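Local structure of Thiol:disulfide interchange protein DsbA (Pseudomonas aeruginosa PAO1, 3H93) at residues 62-67 and 76-81. The protein is a periplasmic thiol:disulfide oxidoreductase of the thioredoxin family that probably forms disulfide bonds in other proteins by passing on its own redox-active disulfide. Residues are numbered along the deposited sequence; the frame is centred on the assembly and turned at random.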
loop_
_atom_site.group_PDB
_atom_site.type_symbol
_atom_site.label_atom_id
_atom_site.label_comp_id
_atom_site.label_asym_id
_atom_site.label_seq_id
_atom_site.Cartn_x
_atom_site.Cartn_y
_atom_site.Cartn_z
ATOM N N ARG A 62 -1.659 2.749 -3.439
ATOM C CA ARG A 62 -1.535 2.074 -2.155
ATOM C C ARG A 62 -2.880 1.566 -1.685
ATOM O O ARG A 62 -3.909 2.212 -1.898
ATOM C CB ARG A 62 -0.907 2.989 -1.098
ATOM C CG ARG A 62 0.465 3.468 -1.511
ATOM C CD ARG A 62 1.429 3.448 -0.343
ATOM N NE ARG A 62 1.174 4.532 0.596
ATOM C CZ ARG A 62 1.852 4.692 1.726
ATOM N NH1 ARG A 62 2.809 3.821 2.055
ATOM N NH2 ARG A 62 1.583 5.713 2.528
ATOM N N LEU A 63 -2.860 0.397 -1.045
ATOM C CA LEU A 63 -4.065 -0.210 -0.491
ATOM C C LEU A 63 -3.811 -0.622 0.938
ATOM O O LEU A 63 -2.711 -1.049 1.268
ATOM C CB LEU A 63 -4.445 -1.466 -1.273
ATOM C CG LEU A 63 -4.907 -1.303 -2.717
ATOM C CD1 LEU A 63 -4.985 -2.676 -3.376
ATOM C CD2 LEU A 63 -6.253 -0.580 -2.778
ATOM N N PRO A 64 -4.843 -0.529 1.785
ATOM C CA PRO A 64 -4.730 -1.115 3.121
ATOM C C PRO A 64 -4.846 -2.628 3.006
ATOM O O PRO A 64 -5.568 -3.123 2.136
ATOM C CB PRO A 64 -5.953 -0.555 3.853
ATOM C CG PRO A 64 -6.960 -0.300 2.769
ATOM C CD PRO A 64 -6.182 0.033 1.518
ATOM N N ALA A 65 -4.131 -3.349 3.861
ATOM C CA ALA A 65 -4.293 -4.794 3.964
ATOM C C ALA A 65 -5.421 -5.060 4.953
ATOM O O ALA A 65 -5.243 -4.925 6.163
ATOM C CB ALA A 65 -3.001 -5.436 4.439
ATOM N N LEU A 66 -6.592 -5.410 4.435
ATOM C CA LEU A 66 -7.766 -5.579 5.280
ATOM C C LEU A 66 -7.854 -7.030 5.734
ATOM O O LEU A 66 -8.694 -7.809 5.268
ATOM C CB LEU A 66 -9.022 -5.129 4.539
ATOM C CG LEU A 66 -8.938 -3.669 4.082
ATOM C CD1 LEU A 66 -10.157 -3.333 3.242
ATOM C CD2 LEU A 66 -8.794 -2.696 5.265
ATOM N N PHE A 67 -6.966 -7.382 6.658
ATOM C CA PHE A 67 -6.756 -8.776 7.029
ATOM C C PHE A 67 -7.505 -9.184 8.296
ATOM O O PHE A 67 -7.249 -10.250 8.856
ATOM C CB PHE A 67 -5.264 -9.070 7.182
ATOM C CG PHE A 67 -4.500 -9.083 5.879
ATOM C CD1 PHE A 67 -5.142 -8.892 4.658
ATOM C CD2 PHE A 67 -3.133 -9.324 5.877
ATOM C CE1 PHE A 67 -4.418 -8.920 3.466
ATOM C CE2 PHE A 67 -2.413 -9.342 4.693
ATOM C CZ PHE A 67 -3.054 -9.147 3.489
ATOM N N GLN A 76 -9.444 1.318 7.252
ATOM C CA GLN A 76 -10.507 2.277 6.992
ATOM C C GLN A 76 -10.019 3.695 7.289
ATOM O O GLN A 76 -10.378 4.643 6.580
ATOM C CB GLN A 76 -11.754 1.932 7.807
ATOM C CG GLN A 76 -13.002 2.686 7.368
ATOM C CD GLN A 76 -14.278 1.989 7.794
ATOM O OE1 GLN A 76 -14.307 0.766 7.939
ATOM N NE2 GLN A 76 -15.342 2.753 7.990
HETATM N N MSE A 77 -9.188 3.841 8.319
HETATM C CA MSE A 77 -8.547 5.127 8.592
HETATM C C MSE A 77 -7.653 5.555 7.426
HETATM O O MSE A 77 -7.681 6.717 7.000
HETATM C CB MSE A 77 -7.729 5.070 9.882
HETATM C CG MSE A 77 -6.911 6.328 10.122
HETATM SE SE MSE A 77 -6.076 6.386 11.866
HETATM C CE MSE A 77 -5.328 4.584 11.954
ATOM N N PHE A 78 -6.866 4.618 6.897
ATOM C CA PHE A 78 -6.033 4.923 5.736
ATOM C C PHE A 78 -6.862 5.432 4.552
ATOM O O PHE A 78 -6.546 6.470 3.963
ATOM C CB PHE A 78 -5.203 3.716 5.304
ATOM C CG PHE A 78 -4.388 3.977 4.074
ATOM C CD1 PHE A 78 -3.301 4.837 4.123
ATOM C CD2 PHE A 78 -4.723 3.389 2.860
ATOM C CE1 PHE A 78 -2.545 5.104 2.984
ATOM C CE2 PHE A 78 -3.975 3.648 1.720
ATOM C CZ PHE A 78 -2.883 4.509 1.783
ATOM N N LEU A 79 -7.913 4.696 4.199
ATOM C CA LEU A 79 -8.772 5.097 3.089
ATOM C C LEU A 79 -9.371 6.475 3.344
ATOM O O LEU A 79 -9.497 7.297 2.432
ATOM C CB LEU A 79 -9.894 4.083 2.880
ATOM C CG LEU A 79 -9.427 2.714 2.394
ATOM C CD1 LEU A 79 -10.612 1.782 2.279
ATOM C CD2 LEU A 79 -8.697 2.835 1.053
ATOM N N THR A 80 -9.746 6.722 4.591
ATOM C CA THR A 80 -10.360 7.990 4.963
ATOM C C THR A 80 -9.393 9.143 4.767
ATOM O O THR A 80 -9.751 10.169 4.180
ATOM C CB THR A 80 -10.840 7.932 6.419
ATOM O OG1 THR A 80 -11.924 7.003 6.504
ATOM C CG2 THR A 80 -11.304 9.291 6.900
ATOM N N LEU A 81 -8.169 8.974 5.258
ATOM C CA LEU A 81 -7.157 10.013 5.150
ATOM C C LEU A 81 -6.794 10.267 3.688
ATOM O O LEU A 81 -6.617 11.414 3.266
ATOM C CB LEU A 81 -5.920 9.647 5.978
ATOM C CG LEU A 81 -6.158 9.683 7.493
ATOM C CD1 LEU A 81 -4.962 9.133 8.249
ATOM C CD2 LEU A 81 -6.469 11.107 7.952
#
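The ring of Phe-78 turns its edge to a backbone carbonyl: Arg-62 O lies in the ring plane, 3.9 Å from Phe-78 CE2. This joins the two parts of the DsbA fold, the edge strand 58-64 of the thioredoxin sheet and helix 70-84 of the inserted helical domain. No hydrogen bond crosses between 62-67 and 76-81, whose strand and helix axes run 143° apart. With CG anti to the backbone N (chi1 177°), Phe-78 extends from the helix to the strand, where CZ meets Arg-62 CB at 3.8 Å. The bent Arg-62 side chain brings its guanidinium obliquely to the outer end of the ring, NH2 4.2 Å from Phe-78 CE1, the two planes 82° apart. There NH1 forms salt bridges with Glu-31 and Glu-44, which would probably fix the head beside the phenyl group. Phe-33, on the neighbouring strand 27-33, packs edge-to-face with Phe-78. On the helix, Gln-76 O accepts from both Thr-80 N and Thr-80 OG1, which come from opposite faces of its plane. One strand residue touches two helix side chains: Pro-64 CD lies 3.9 Å from Phe-78 CD2 and 3.8 Å from Leu-79 CD2.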